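Local coordinates for protein inorganic pyrophosphatase (Shewanella sp. AS-11, PDB 6LL8) that probably hydrolyses inorganic diphosphate to two phosphate ions, with manganese as its likely cofactor and magnesium ions bound beside a diphosphate analogue in this structure, at residues 71-76 with 92-97; 13-18 with 115-120; 193-198 with 231-236; 213-218 with 250-255; 37-42 with 62-67. All blocks are in the same frame, centred on the assembly; numbering follows the deposited sequence. Where two conformers were deposited one is given.

The five contacts divide between two domains. Interactions 5, 1 and 2 belong to the DHH domain: 5 and 1 reach the same parallel sheet, with adjoining segments, and both are nested inside the loop that interaction 2 closes. Interactions 1 and 2, centres 10 Å apart, touch each other and share two magnesium ions and the imidodiphosphate. Later in the chain, interactions 3 and 4 lie in the DHHA2 domain, where their segments alternate and helix 230-243 packs on the strands of interaction 4, with centres 12 Å apart. The nearest atoms of interactions 1 and 4 are about 8 Å apart, and the ligand, held by residues of both domains, lies between them.

Interaction 1 (71-76 with 92-97); sequences IVDHSE and IVDHHK. With MG (magnesium ion), chain D; MG (magnesium ion), chain C; 2PN (imidodiphosphoric acid), chain I.
Asp73 and His95 lie side by side and point the same way, just past the ends of two neighbouring parallel strands, 68-72 and 88-94, in the DHH domain. Asp94, His95 and His96 spell the Asp-His-His signature that gives the family its name. The Asp73 carboxylate and the His95 ring are nearly coplanar, 18° apart, because both serve the magnesium ion of chain D. Asp73 OD1 binds it at 2.1 Å, and His95 NE2 at 2.2 Å. The other oxygen, Asp73 OD2, turns to the magnesium ion of chain C and also meets Ser16, while Val114 O holds His95 ND1.

Asp94 positions the second histidine. Its CG stands anti to the backbone N (chi1 -169°), which brings OD1 in the plane of the His96 ring; His96 ND1 donates to the syn lone pair of Asp94 OD1 over 2.7 Å. With that edge tied, the other ring nitrogen, His96 NE2, accepts from N1 of the imidodiphosphate at 2.8 Å. Behind the site the strands pair through Val93 N to Ile71 O and Asp73 N to Val93 O, with Val72 and Val93 parallel on one side. At the far end Glu76 and Lys97 cross at about a right angle. Here Lys97 NZ meets Glu76 OE2 at 2.7 Å from above the carboxylate plane, and a water joins the same oxygen to Ser75 N and Lys97 O.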
# COMPACT_ATOMS: atom_id res chain seq x y z
N ILE A 71 1.47 -13.63 4.02
CA ILE A 71 0.93 -12.45 3.32
C ILE A 71 1.24 -11.21 4.16
O ILE A 71 1.05 -11.20 5.36
CB ILE A 71 -0.58 -12.61 3.13
CG1 ILE A 71 -0.93 -13.81 2.25
CG2 ILE A 71 -1.23 -11.32 2.63
CD1 ILE A 71 -0.64 -13.66 0.80
N VAL A 72 1.64 -10.14 3.48
CA VAL A 72 1.91 -8.82 4.10
C VAL A 72 1.00 -7.78 3.45
O VAL A 72 0.92 -7.70 2.23
CB VAL A 72 3.40 -8.46 3.92
CG1 VAL A 72 3.74 -7.13 4.56
CG2 VAL A 72 4.30 -9.55 4.45
N ASP A 73 0.41 -6.94 4.28
CA ASP A 73 -0.12 -5.63 3.83
C ASP A 73 -1.38 -5.74 2.97
O ASP A 73 -1.70 -4.76 2.29
CB ASP A 73 0.98 -4.82 3.17
CG ASP A 73 0.75 -3.36 2.90
OD1 ASP A 73 0.20 -2.64 3.78
OD2 ASP A 73 1.19 -2.94 1.82
N HIS A 74 -2.11 -6.83 3.06
CA HIS A 74 -3.48 -6.95 2.53
C HIS A 74 -4.10 -8.25 3.01
O HIS A 74 -3.37 -9.12 3.50
CB HIS A 74 -3.49 -6.91 0.99
CG HIS A 74 -3.01 -8.16 0.37
ND1 HIS A 74 -3.90 -9.12 -0.09
CD2 HIS A 74 -1.76 -8.58 0.14
CE1 HIS A 74 -3.14 -10.11 -0.57
NE2 HIS A 74 -1.84 -9.83 -0.48
N SER A 75 -5.40 -8.44 2.74
CA SER A 75 -6.01 -9.76 2.91
C SER A 75 -7.05 -10.03 1.82
O SER A 75 -8.12 -10.59 2.11
CB SER A 75 -6.55 -9.97 4.29
OG SER A 75 -7.52 -8.99 4.65
N GLU A 76 -6.71 -9.68 0.58
CA GLU A 76 -7.65 -9.69 -0.56
C GLU A 76 -7.24 -10.69 -1.63
O GLU A 76 -6.09 -10.70 -2.06
CB GLU A 76 -7.66 -8.32 -1.25
CG GLU A 76 -8.03 -7.16 -0.36
CD GLU A 76 -9.45 -7.13 0.16
OE1 GLU A 76 -10.36 -7.61 -0.51
OE2 GLU A 76 -9.63 -6.61 1.27
N ILE A 92 -0.77 -13.85 7.99
CA ILE A 92 -1.08 -12.52 7.44
C ILE A 92 -0.61 -11.52 8.47
O ILE A 92 -1.01 -11.63 9.65
CB ILE A 92 -2.57 -12.32 7.16
CG1 ILE A 92 -3.10 -13.40 6.19
CG2 ILE A 92 -2.82 -10.92 6.62
CD1 ILE A 92 -4.60 -13.36 6.01
N VAL A 93 0.16 -10.54 8.06
CA VAL A 93 0.47 -9.35 8.89
C VAL A 93 -0.02 -8.15 8.11
O VAL A 93 0.36 -7.96 6.95
CB VAL A 93 1.96 -9.27 9.28
CG1 VAL A 93 2.91 -9.29 8.09
CG2 VAL A 93 2.18 -8.06 10.15
N ASP A 94 -0.88 -7.33 8.73
CA ASP A 94 -1.59 -6.31 7.93
C ASP A 94 -2.22 -5.28 8.83
O ASP A 94 -2.26 -5.41 10.06
CB ASP A 94 -2.62 -6.98 7.03
CG ASP A 94 -3.23 -6.08 5.97
OD1 ASP A 94 -2.55 -5.08 5.59
OD2 ASP A 94 -4.34 -6.37 5.52
N HIS A 95 -2.80 -4.27 8.19
CA HIS A 95 -3.49 -3.13 8.81
C HIS A 95 -4.66 -2.66 7.94
O HIS A 95 -5.06 -1.51 8.04
CB HIS A 95 -2.50 -2.01 9.12
CG HIS A 95 -1.82 -1.37 7.94
ND1 HIS A 95 -1.63 -0.01 7.90
CD2 HIS A 95 -1.22 -1.86 6.83
CE1 HIS A 95 -0.94 0.27 6.79
NE2 HIS A 95 -0.67 -0.82 6.11
N HIS A 96 -5.19 -3.54 7.10
CA HIS A 96 -6.37 -3.27 6.26
C HIS A 96 -7.61 -3.95 6.82
O HIS A 96 -7.52 -4.79 7.73
CB HIS A 96 -6.14 -3.75 4.81
CG HIS A 96 -5.15 -2.92 4.07
ND1 HIS A 96 -3.77 -3.13 4.14
CD2 HIS A 96 -5.32 -1.87 3.22
CE1 HIS A 96 -3.17 -2.21 3.37
NE2 HIS A 96 -4.09 -1.44 2.79
N LYS A 97 -8.75 -3.63 6.24
CA LYS A 97 -9.97 -4.39 6.43
C LYS A 97 -9.72 -5.86 6.18
O LYS A 97 -8.77 -6.24 5.47
CB LYS A 97 -11.03 -3.86 5.47
CG LYS A 97 -10.84 -4.23 4.01
CD LYS A 97 -11.87 -3.53 3.13
CE LYS A 97 -11.70 -3.77 1.65
NZ LYS A 97 -11.95 -5.18 1.26
MG MG D . 0.58 -0.58 4.26
MG MG C . 0.81 -1.23 0.86
P1 2PN I . -1.31 0.71 2.05
O1 2PN I . -0.99 -0.50 1.17
O2 2PN I . -0.58 1.95 1.61
O3 2PN I . -1.07 0.38 3.52
N1 2PN I . -2.92 0.99 1.90
P2 2PN I . -3.83 2.17 1.20
O4 2PN I . -4.82 1.41 0.31
O5 2PN I . -2.92 3.05 0.37
O6 2PN I . -4.53 2.92 2.30
O HOH W 1 -6.42 -7.61 6.70
O HOH W 2 -7.49 -6.25 2.89

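Interaction 2 (13-18 with 115-120); sequences DSDSIC and GCSNTV. Unlike the reference sequence in segment 115-120: Ser117 (reference Arg). With MG (magnesium ion), chain F; MG (magnesium ion), chain C; MG (magnesium ion), chain D; 2PN (imidodiphosphoric acid), chain I.
Asp15, in the first turn of helix 14-29, pushes its carboxylate against the start of helix 117-128, so two helix N-termini of the DHH domain meet beside the metal cluster. This carboxylate is the tight part of the contact. Because its CG is turned anti to the backbone N (chi1 -167°), the group extends across to the other helix, and both oxygens are used. Asp15 OD2 binds the magnesium ion of chain D at 2.1 Å and takes Ser117 N on its syn lone pair at 2.9 Å. Asp15 OD1 accepts from Asn118 ND2 at 2.8 Å, with the carboxylate and amide planes 50° apart, and more weakly from Asn118 N. Cys116 SG also presses on OD1, 3.1 Å away, while weakly capping its own helix at Asn118 N. The two backbone donors come from the first turn of helix 117-128. With an alanine here instead of Asn118, Asp15 OD1 would probably be left with one weak donor and the carboxylate would be freer to turn.

Farther along the helix the fit is looser: Cys18 CB comes no nearer to Asn118 ND2 than 4.3 Å, and Asn118 OD1 is buried without a polar partner. Water is found instead on the metal side, where one molecule accepts from Asp15 N. That water also coordinates the magnesium ion of chain F, which Asp13 OD2 binds at 2.4 Å.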
# COMPACT_ATOMS: atom_id res chain seq x y z
N ASP A 13 4.04 -1.59 -2.73
CA ASP A 13 4.57 -0.32 -2.22
C ASP A 13 5.67 -0.60 -1.20
O ASP A 13 6.06 -1.75 -0.96
CB ASP A 13 3.44 0.53 -1.69
CG ASP A 13 2.60 -0.16 -0.63
OD1 ASP A 13 3.00 -1.22 -0.08
OD2 ASP A 13 1.49 0.34 -0.31
N SER A 14 6.18 0.45 -0.59
CA SER A 14 7.30 0.31 0.34
C SER A 14 6.92 -0.59 1.51
O SER A 14 7.78 -1.37 1.97
CB SER A 14 7.82 1.65 0.77
OG SER A 14 8.31 2.37 -0.33
N ASP A 15 5.74 -0.46 2.06
CA ASP A 15 5.36 -1.32 3.18
C ASP A 15 5.40 -2.78 2.76
O ASP A 15 5.94 -3.63 3.49
CB ASP A 15 3.97 -0.92 3.66
CG ASP A 15 3.48 -1.46 4.97
OD1 ASP A 15 4.35 -1.84 5.81
OD2 ASP A 15 2.25 -1.44 5.22
N SER A 16 4.86 -3.11 1.61
CA SER A 16 4.85 -4.49 1.11
C SER A 16 6.26 -5.00 0.86
O SER A 16 6.52 -6.19 1.08
CB SER A 16 4.00 -4.61 -0.14
OG SER A 16 2.62 -4.75 0.14
N ILE A 17 7.14 -4.19 0.30
CA ILE A 17 8.52 -4.63 -0.02
C ILE A 17 9.34 -4.70 1.25
O ILE A 17 9.99 -5.72 1.56
CB ILE A 17 9.16 -3.71 -1.07
CG1 ILE A 17 8.40 -3.79 -2.38
CG2 ILE A 17 10.63 -3.99 -1.21
CD1 ILE A 17 8.41 -5.13 -3.08
N CYS A 18 9.38 -3.61 1.99
CA CYS A 18 10.21 -3.53 3.20
C CYS A 18 9.70 -4.50 4.25
O CYS A 18 10.50 -5.09 4.98
CB CYS A 18 10.26 -2.10 3.73
SG CYS A 18 11.02 -0.95 2.54
N GLY A 115 -1.07 2.48 11.46
CA GLY A 115 -0.64 3.19 10.26
C GLY A 115 0.17 2.42 9.26
O GLY A 115 0.22 2.85 8.13
N CYS A 116 0.80 1.32 9.64
CA CYS A 116 1.74 0.64 8.73
C CYS A 116 1.88 -0.83 9.11
O CYS A 116 1.99 -1.13 10.31
CB CYS A 116 3.06 1.37 8.76
SG CYS A 116 4.26 0.72 7.59
N SER A 117 1.97 -1.72 8.13
CA SER A 117 2.23 -3.13 8.45
C SER A 117 3.55 -3.26 9.19
O SER A 117 3.68 -4.15 10.06
CB SER A 117 2.30 -3.99 7.20
OG SER A 117 1.10 -3.99 6.46
N ASN A 118 4.54 -2.46 8.88
CA ASN A 118 5.86 -2.56 9.52
C ASN A 118 5.79 -2.18 10.99
O ASN A 118 6.67 -2.64 11.74
CB ASN A 118 6.94 -1.78 8.76
CG ASN A 118 7.54 -2.57 7.62
OD1 ASN A 118 8.49 -3.33 7.86
ND2 ASN A 118 6.96 -2.50 6.42
N THR A 119 4.80 -1.41 11.42
CA THR A 119 4.58 -1.17 12.87
C THR A 119 4.25 -2.50 13.54
O THR A 119 4.74 -2.79 14.66
CB THR A 119 3.52 -0.11 13.07
OG1 THR A 119 4.01 1.08 12.45
CG2 THR A 119 3.20 0.14 14.53
N VAL A 120 3.40 -3.29 12.90
CA VAL A 120 3.03 -4.61 13.44
C VAL A 120 4.24 -5.55 13.37
O VAL A 120 4.49 -6.32 14.30
CB VAL A 120 1.82 -5.18 12.70
CG1 VAL A 120 1.36 -6.47 13.40
CG2 VAL A 120 0.68 -4.19 12.62
MG MG F . 1.69 1.81 1.60
MG MG C . 0.81 -1.23 0.86
MG MG D . 0.58 -0.58 4.26
P1 2PN I . -1.31 0.71 2.05
O1 2PN I . -0.99 -0.50 1.17
O2 2PN I . -0.58 1.95 1.61
O3 2PN I . -1.07 0.38 3.52
N1 2PN I . -2.92 0.99 1.90
P2 2PN I . -3.83 2.17 1.20
O4 2PN I . -4.82 1.41 0.31
O5 2PN I . -2.92 3.05 0.37
O6 2PN I . -4.53 2.92 2.30
O HOH W 3 4.09 2.00 1.49
O HOH W 4 1.21 3.85 0.46

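Interaction 3 (193-198 with 231-236); sequences TPARDL and ADLEAD
Arg196 and Asp236 form the polar centre of this contact between the short helix 195-199 and helix 230-243 of the DHHA2 domain. Arg196 NE points straight at Asp236 OD2, 2.7 Å away, with an N-H...O angle of 169°. The acceptor lies in the guanidinium plane and offers its syn lone pair. A weak second bond runs from Arg196 NH2 to Asp236 OD1 at 3.2 Å, since the two flat groups are 51° apart and the side chains cross at about a right angle. To bring NE round, the arginine chain leaves anti to its backbone N (chi1 174°) and then bends at chi2 and chi3.

Next to this pair sits an apolar patch. Ala195 CB lies 4.1 Å from Leu233 CD2, and that same methyl group reaches Leu198 CB at 4.2 Å. One step farther out, Leu233 touches Leu264 of strand 260-267, which ties the helix to the mixed sheet, and Val199 packs on both Leu233 and Asp236. Glu243 takes Arg196 NH1 in a second salt bridge. Gripped by two carboxylates of helix 230-243, the guanidinium is likely to keep its charge and its orientation, tying the short helix to the longer one on a partly exposed surface.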
# COMPACT_ATOMS: atom_id res chain seq x y z
N THR A 193 6.53 10.86 -17.29
CA THR A 193 6.02 9.49 -17.05
C THR A 193 4.72 9.29 -17.81
O THR A 193 3.80 10.11 -17.68
CB THR A 193 5.81 9.27 -15.55
OG1 THR A 193 7.04 9.58 -14.91
CG2 THR A 193 5.39 7.85 -15.23
N PRO A 194 4.58 8.19 -18.59
CA PRO A 194 3.33 7.94 -19.30
C PRO A 194 2.13 7.87 -18.35
O PRO A 194 2.24 7.34 -17.22
CB PRO A 194 3.61 6.59 -19.99
CG PRO A 194 5.10 6.52 -20.17
CD PRO A 194 5.63 7.21 -18.93
N ALA A 195 0.97 8.29 -18.81
CA ALA A 195 -0.26 8.27 -18.01
C ALA A 195 -0.48 6.88 -17.42
O ALA A 195 -0.80 6.80 -16.22
CB ALA A 195 -1.42 8.74 -18.84
N ARG A 196 -0.38 5.82 -18.19
CA ARG A 196 -0.72 4.48 -17.67
C ARG A 196 0.23 4.12 -16.52
O ARG A 196 -0.20 3.48 -15.55
CB ARG A 196 -0.73 3.43 -18.77
CG ARG A 196 -0.93 1.99 -18.28
CD ARG A 196 -2.25 1.76 -17.55
NE ARG A 196 -3.44 2.12 -18.30
CZ ARG A 196 -4.14 1.30 -19.05
NH1 ARG A 196 -3.79 0.04 -19.18
NH2 ARG A 196 -5.22 1.72 -19.67
N ASP A 197 1.50 4.49 -16.63
CA ASP A 197 2.47 4.16 -15.57
C ASP A 197 2.09 4.91 -14.30
O ASP A 197 2.26 4.34 -13.21
CB ASP A 197 3.90 4.46 -16.02
CG ASP A 197 4.45 3.57 -17.12
OD1 ASP A 197 3.90 2.48 -17.33
OD2 ASP A 197 5.48 3.93 -17.67
N LEU A 198 1.56 6.13 -14.40
CA LEU A 198 1.11 6.85 -13.19
C LEU A 198 -0.17 6.21 -12.65
O LEU A 198 -0.28 6.00 -11.42
CB LEU A 198 0.89 8.31 -13.52
CG LEU A 198 2.14 9.12 -13.86
CD1 LEU A 198 1.76 10.51 -14.29
CD2 LEU A 198 3.13 9.16 -12.70
N ALA A 231 -6.06 15.50 -18.21
CA ALA A 231 -6.96 14.96 -19.25
C ALA A 231 -6.46 13.60 -19.73
O ALA A 231 -7.29 12.71 -20.01
CB ALA A 231 -7.11 15.96 -20.36
N ASP A 232 -5.15 13.42 -19.86
CA ASP A 232 -4.54 12.12 -20.26
C ASP A 232 -4.82 11.07 -19.19
O ASP A 232 -5.11 9.93 -19.53
CB ASP A 232 -3.03 12.27 -20.53
CG ASP A 232 -2.67 13.11 -21.76
OD1 ASP A 232 -3.56 13.31 -22.56
OD2 ASP A 232 -1.51 13.51 -21.85
N LEU A 233 -4.78 11.43 -17.91
CA LEU A 233 -5.12 10.47 -16.85
C LEU A 233 -6.59 10.08 -16.95
O LEU A 233 -6.92 8.89 -16.78
CB LEU A 233 -4.81 11.05 -15.48
CG LEU A 233 -3.35 11.36 -15.17
CD1 LEU A 233 -3.23 12.13 -13.88
CD2 LEU A 233 -2.52 10.10 -15.11
N GLU A 234 -7.46 11.05 -17.20
CA GLU A 234 -8.90 10.78 -17.31
C GLU A 234 -9.17 9.83 -18.48
O GLU A 234 -9.99 8.90 -18.36
CB GLU A 234 -9.68 12.09 -17.45
CG GLU A 234 -9.61 12.92 -16.18
CD GLU A 234 -10.34 14.24 -16.32
OE1 GLU A 234 -9.95 15.04 -17.21
OE2 GLU A 234 -11.27 14.46 -15.52
N ALA A 235 -8.52 10.06 -19.61
CA ALA A 235 -8.70 9.19 -20.79
C ALA A 235 -8.19 7.80 -20.43
O ALA A 235 -8.79 6.79 -20.82
CB ALA A 235 -7.98 9.74 -21.99
N ASP A 236 -7.07 7.74 -19.70
CA ASP A 236 -6.47 6.44 -19.41
C ASP A 236 -7.31 5.60 -18.44
O ASP A 236 -7.41 4.38 -18.63
CB ASP A 236 -5.05 6.59 -18.92
CG ASP A 236 -4.33 5.25 -18.98
OD1 ASP A 236 -4.14 4.71 -20.13
OD2 ASP A 236 -4.07 4.71 -17.90

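Interaction 4 (213-218 with 250-255); sequences VGIGQL and LLLLTD
Gln217 NE2 gives one of its protons to Thr254 OG1 across the two strands, at 2.9 Å and almost straight (178°), with the acceptor in the amide plane. Leu292 O receives from the same nitrogen, and Thr254 OG1 is also hydrogen-bonded to Ser261 OG, so this buried side-chain pair belongs to a longer polar chain. The backbone is bonded in regular parallel fashion. Leu250 N donates to Gly214 O, Leu250 O accepts from Gly216 N at 2.8 Å, and Gly216 O takes Leu252 N at 2.9 Å. Then Leu252 O receives Leu218 N, and Leu218 O receives Thr254 N.

Strand 211-220, helix 230-243 and strand 248-255 follow one another as a beta-alpha-beta unit, the two strands pairing side by side in the mixed sheet of the DHHA2 domain. Strand 260-267 serves the other edge of 248-255, where Leu251 and Leu253 bond to Leu264 and Glu262. On the face with Gln217, Ile215 CG2 touches Leu252 CD1 at 4.0 Å. An alanine in place of Gln217 would probably leave Thr254 OG1 and Leu292 O each without the amide donor, and open a gap where the glutamine touches the imidodiphosphate. On the other face Leu251 CD1 lies against the bare backbone of Gly216, 3.6 Å from Gly216 C, and Leu218 CD1 meets Leu253 CD2 at 4.0 Å.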
# COMPACT_ATOMS: atom_id res chain seq x y z
N VAL A 213 -13.77 -2.78 -8.57
CA VAL A 213 -13.46 -1.35 -8.45
C VAL A 213 -11.94 -1.18 -8.38
O VAL A 213 -11.30 -1.71 -7.47
CB VAL A 213 -14.13 -0.79 -7.18
CG1 VAL A 213 -13.73 0.64 -6.95
CG2 VAL A 213 -15.63 -0.97 -7.25
N GLY A 214 -11.38 -0.46 -9.32
CA GLY A 214 -9.97 -0.13 -9.29
C GLY A 214 -9.74 1.24 -8.71
O GLY A 214 -10.46 2.18 -9.08
N ILE A 215 -8.78 1.36 -7.80
CA ILE A 215 -8.47 2.67 -7.18
C ILE A 215 -6.96 2.88 -7.23
O ILE A 215 -6.22 2.10 -6.60
CB ILE A 215 -8.96 2.74 -5.73
CG1 ILE A 215 -10.42 2.29 -5.61
CG2 ILE A 215 -8.72 4.13 -5.19
CD1 ILE A 215 -10.98 2.33 -4.21
N GLY A 216 -6.52 3.91 -7.92
CA GLY A 216 -5.14 4.35 -7.88
C GLY A 216 -4.98 5.54 -6.98
O GLY A 216 -5.95 6.23 -6.63
N GLN A 217 -3.74 5.80 -6.60
CA GLN A 217 -3.40 6.98 -5.80
C GLN A 217 -2.04 7.49 -6.21
O GLN A 217 -1.13 6.70 -6.45
CB GLN A 217 -3.44 6.65 -4.31
CG GLN A 217 -3.17 7.88 -3.44
CD GLN A 217 -3.48 7.70 -1.98
OE1 GLN A 217 -3.31 6.60 -1.45
NE2 GLN A 217 -3.96 8.73 -1.32
N LEU A 218 -1.92 8.81 -6.29
CA LEU A 218 -0.65 9.50 -6.52
C LEU A 218 -0.51 10.57 -5.45
O LEU A 218 -1.10 11.65 -5.56
CB LEU A 218 -0.60 10.09 -7.92
CG LEU A 218 -0.61 9.06 -9.03
CD1 LEU A 218 -1.03 9.68 -10.35
CD2 LEU A 218 0.75 8.38 -9.14
N LEU A 250 -11.17 4.72 -10.09
CA LEU A 250 -10.99 5.98 -9.36
C LEU A 250 -9.50 6.24 -9.28
O LEU A 250 -8.72 5.32 -9.05
CB LEU A 250 -11.56 5.85 -7.94
CG LEU A 250 -12.94 5.20 -7.82
CD1 LEU A 250 -13.31 5.13 -6.35
CD2 LEU A 250 -13.99 5.90 -8.67
N LEU A 251 -9.12 7.50 -9.43
CA LEU A 251 -7.70 7.89 -9.25
C LEU A 251 -7.66 9.06 -8.29
O LEU A 251 -8.20 10.12 -8.59
CB LEU A 251 -7.03 8.21 -10.58
CG LEU A 251 -5.57 8.66 -10.50
CD1 LEU A 251 -4.69 7.57 -9.91
CD2 LEU A 251 -5.05 9.07 -11.86
N LEU A 252 -7.00 8.86 -7.17
CA LEU A 252 -6.77 9.90 -6.16
C LEU A 252 -5.51 10.66 -6.46
O LEU A 252 -4.42 10.06 -6.51
CB LEU A 252 -6.64 9.24 -4.79
CG LEU A 252 -7.88 8.53 -4.25
CD1 LEU A 252 -7.46 7.46 -3.26
CD2 LEU A 252 -8.81 9.53 -3.59
N LEU A 253 -5.64 11.95 -6.67
CA LEU A 253 -4.47 12.86 -6.79
C LEU A 253 -4.38 13.54 -5.43
O LEU A 253 -5.23 14.38 -5.08
CB LEU A 253 -4.70 13.86 -7.92
CG LEU A 253 -5.07 13.27 -9.28
CD1 LEU A 253 -5.24 14.39 -10.30
CD2 LEU A 253 -4.02 12.27 -9.76
N THR A 254 -3.43 13.11 -4.62
CA THR A 254 -3.39 13.43 -3.18
C THR A 254 -2.27 14.41 -2.92
O THR A 254 -1.11 14.12 -3.17
CB THR A 254 -3.23 12.17 -2.36
OG1 THR A 254 -4.34 11.30 -2.63
CG2 THR A 254 -3.11 12.47 -0.89
N ASP A 255 -2.63 15.58 -2.39
CA ASP A 255 -1.66 16.63 -2.02
C ASP A 255 -1.39 16.48 -0.53
O ASP A 255 -2.29 16.70 0.29
CB ASP A 255 -2.27 17.98 -2.39
CG ASP A 255 -1.34 19.15 -2.17
OD1 ASP A 255 -0.72 19.18 -1.10
OD2 ASP A 255 -1.21 19.99 -3.13

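Interaction 5 (37-42 with 62-67); sequences ARLGEL and TSYAGE
The Tyr64 ring meets Ala37 at its edge: Ala37 CB lies near the ring plane, 3.4 Å from Tyr64 OH. Leu39 comes in obliquely, and its CD2 methyl stops 3.9 Å from Tyr64 CE1. Lys61 adds a cation-pi contact to the same ring. The contact joins the end of strand 34-38, part of the parallel sheet of the DHH domain, to the loop that runs from strand 59-60 into strand 68-72. The second flat group, the guanidinium of Arg38, turns the other way, back onto its own segment. Gly40 C and Glu41 N lie in its plane at the edge, Arg38 NH1 donates to Gly40 O at 2.9 Å, and the same nitrogen forms a salt bridge with Glu41 OE1 at 3.1 Å. Arg38 NE is taken by Pro58 O.

No hydrogen bond crosses between the two segments, which meet by apolar contact. Tyr64 carries its CG anti to the carbonyl carbon (chi1 -66°), and this brings the ring edge up to Ala37 and the ring beside Leu39, while its hydroxyl is hydrogen-bonded to Lys61 O. Val7 of the central strand 4-7 touches both Leu39 and Tyr64, so the pair packs onto the sheet as well as onto each other. Toward the surface, Leu39 CD2 also reaches the backbone of Thr62, 4.0 Å from its CA. Asp83 holds the loop beyond by accepting from Tyr64 N and Ser63 OG. There the chain reverses in a type II beta turn, with Gly66 at its positive-phi position (82°) and Glu67 N bonded to Tyr64 O at 2.9 Å.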
# COMPACT_ATOMS: atom_id res chain seq x y z
N ALA A 37 9.68 -11.99 -1.09
CA ALA A 37 9.36 -11.95 -2.51
C ALA A 37 8.51 -10.72 -2.82
O ALA A 37 8.01 -10.03 -1.92
CB ALA A 37 8.69 -13.22 -2.95
N ARG A 38 8.32 -10.49 -4.10
CA ARG A 38 7.50 -9.39 -4.61
C ARG A 38 6.72 -9.85 -5.85
O ARG A 38 7.22 -10.66 -6.63
CB ARG A 38 8.32 -8.16 -4.94
CG ARG A 38 9.37 -8.35 -6.02
CD ARG A 38 10.29 -7.15 -6.13
NE ARG A 38 11.44 -7.45 -6.97
CZ ARG A 38 11.56 -7.21 -8.26
NH1 ARG A 38 10.62 -6.62 -8.95
NH2 ARG A 38 12.69 -7.55 -8.85
N LEU A 39 5.56 -9.25 -6.04
CA LEU A 39 4.65 -9.55 -7.17
C LEU A 39 4.77 -8.54 -8.30
O LEU A 39 4.03 -8.67 -9.26
CB LEU A 39 3.23 -9.56 -6.66
CG LEU A 39 2.84 -10.75 -5.81
CD1 LEU A 39 1.49 -10.57 -5.12
CD2 LEU A 39 2.82 -12.01 -6.65
N GLY A 40 5.65 -7.57 -8.19
CA GLY A 40 5.80 -6.55 -9.23
C GLY A 40 7.10 -5.82 -9.06
O GLY A 40 7.87 -6.09 -8.15
N GLU A 41 7.31 -4.87 -9.95
CA GLU A 41 8.46 -3.96 -9.91
C GLU A 41 8.31 -2.98 -8.75
O GLU A 41 7.24 -2.79 -8.19
CB GLU A 41 8.58 -3.20 -11.23
CG GLU A 41 8.77 -4.14 -12.42
CD GLU A 41 9.98 -5.08 -12.60
OE1 GLU A 41 10.88 -5.28 -11.71
OE2 GLU A 41 10.04 -5.68 -13.70
N LEU A 42 9.44 -2.42 -8.37
CA LEU A 42 9.47 -1.39 -7.32
C LEU A 42 9.09 -0.02 -7.88
O LEU A 42 9.44 0.33 -8.99
CB LEU A 42 10.84 -1.33 -6.69
CG LEU A 42 10.99 -2.21 -5.45
CD1 LEU A 42 10.78 -3.67 -5.81
CD2 LEU A 42 12.37 -1.95 -4.85
N THR A 62 5.73 -14.86 -9.10
CA THR A 62 4.28 -14.68 -9.31
C THR A 62 3.47 -15.96 -9.06
O THR A 62 2.25 -15.82 -8.85
CB THR A 62 3.99 -14.06 -10.67
OG1 THR A 62 4.57 -14.87 -11.68
CG2 THR A 62 4.54 -12.66 -10.74
N SER A 63 4.07 -17.13 -9.09
CA SER A 63 3.32 -18.37 -8.84
C SER A 63 3.77 -18.99 -7.53
O SER A 63 4.97 -19.16 -7.28
CB SER A 63 3.40 -19.33 -9.96
OG SER A 63 3.03 -20.61 -9.51
N TYR A 64 2.78 -19.31 -6.73
CA TYR A 64 3.02 -19.81 -5.37
C TYR A 64 2.26 -21.09 -5.09
O TYR A 64 2.27 -21.57 -3.95
CB TYR A 64 2.61 -18.76 -4.32
CG TYR A 64 3.49 -17.55 -4.39
CD1 TYR A 64 3.26 -16.58 -5.34
CD2 TYR A 64 4.57 -17.37 -3.53
CE1 TYR A 64 4.06 -15.47 -5.44
CE2 TYR A 64 5.37 -16.25 -3.61
CZ TYR A 64 5.11 -15.28 -4.56
OH TYR A 64 5.91 -14.18 -4.66
N ALA A 65 1.67 -21.74 -6.10
CA ALA A 65 1.00 -23.02 -5.86
C ALA A 65 1.97 -23.98 -5.17
O ALA A 65 3.14 -24.09 -5.60
CB ALA A 65 0.51 -23.62 -7.14
N GLY A 66 1.50 -24.69 -4.15
CA GLY A 66 2.31 -25.68 -3.44
C GLY A 66 3.22 -25.08 -2.38
O GLY A 66 3.89 -25.84 -1.69
N GLU A 67 3.30 -23.77 -2.30
CA GLU A 67 4.18 -23.08 -1.34
C GLU A 67 3.43 -22.72 -0.08
O GLU A 67 2.19 -22.69 -0.09
CB GLU A 67 4.74 -21.80 -1.96
CG GLU A 67 5.48 -22.00 -3.27
CD GLU A 67 6.78 -22.79 -3.19
OE1 GLU A 67 7.29 -23.03 -2.10
OE2 GLU A 67 7.30 -23.14 -4.25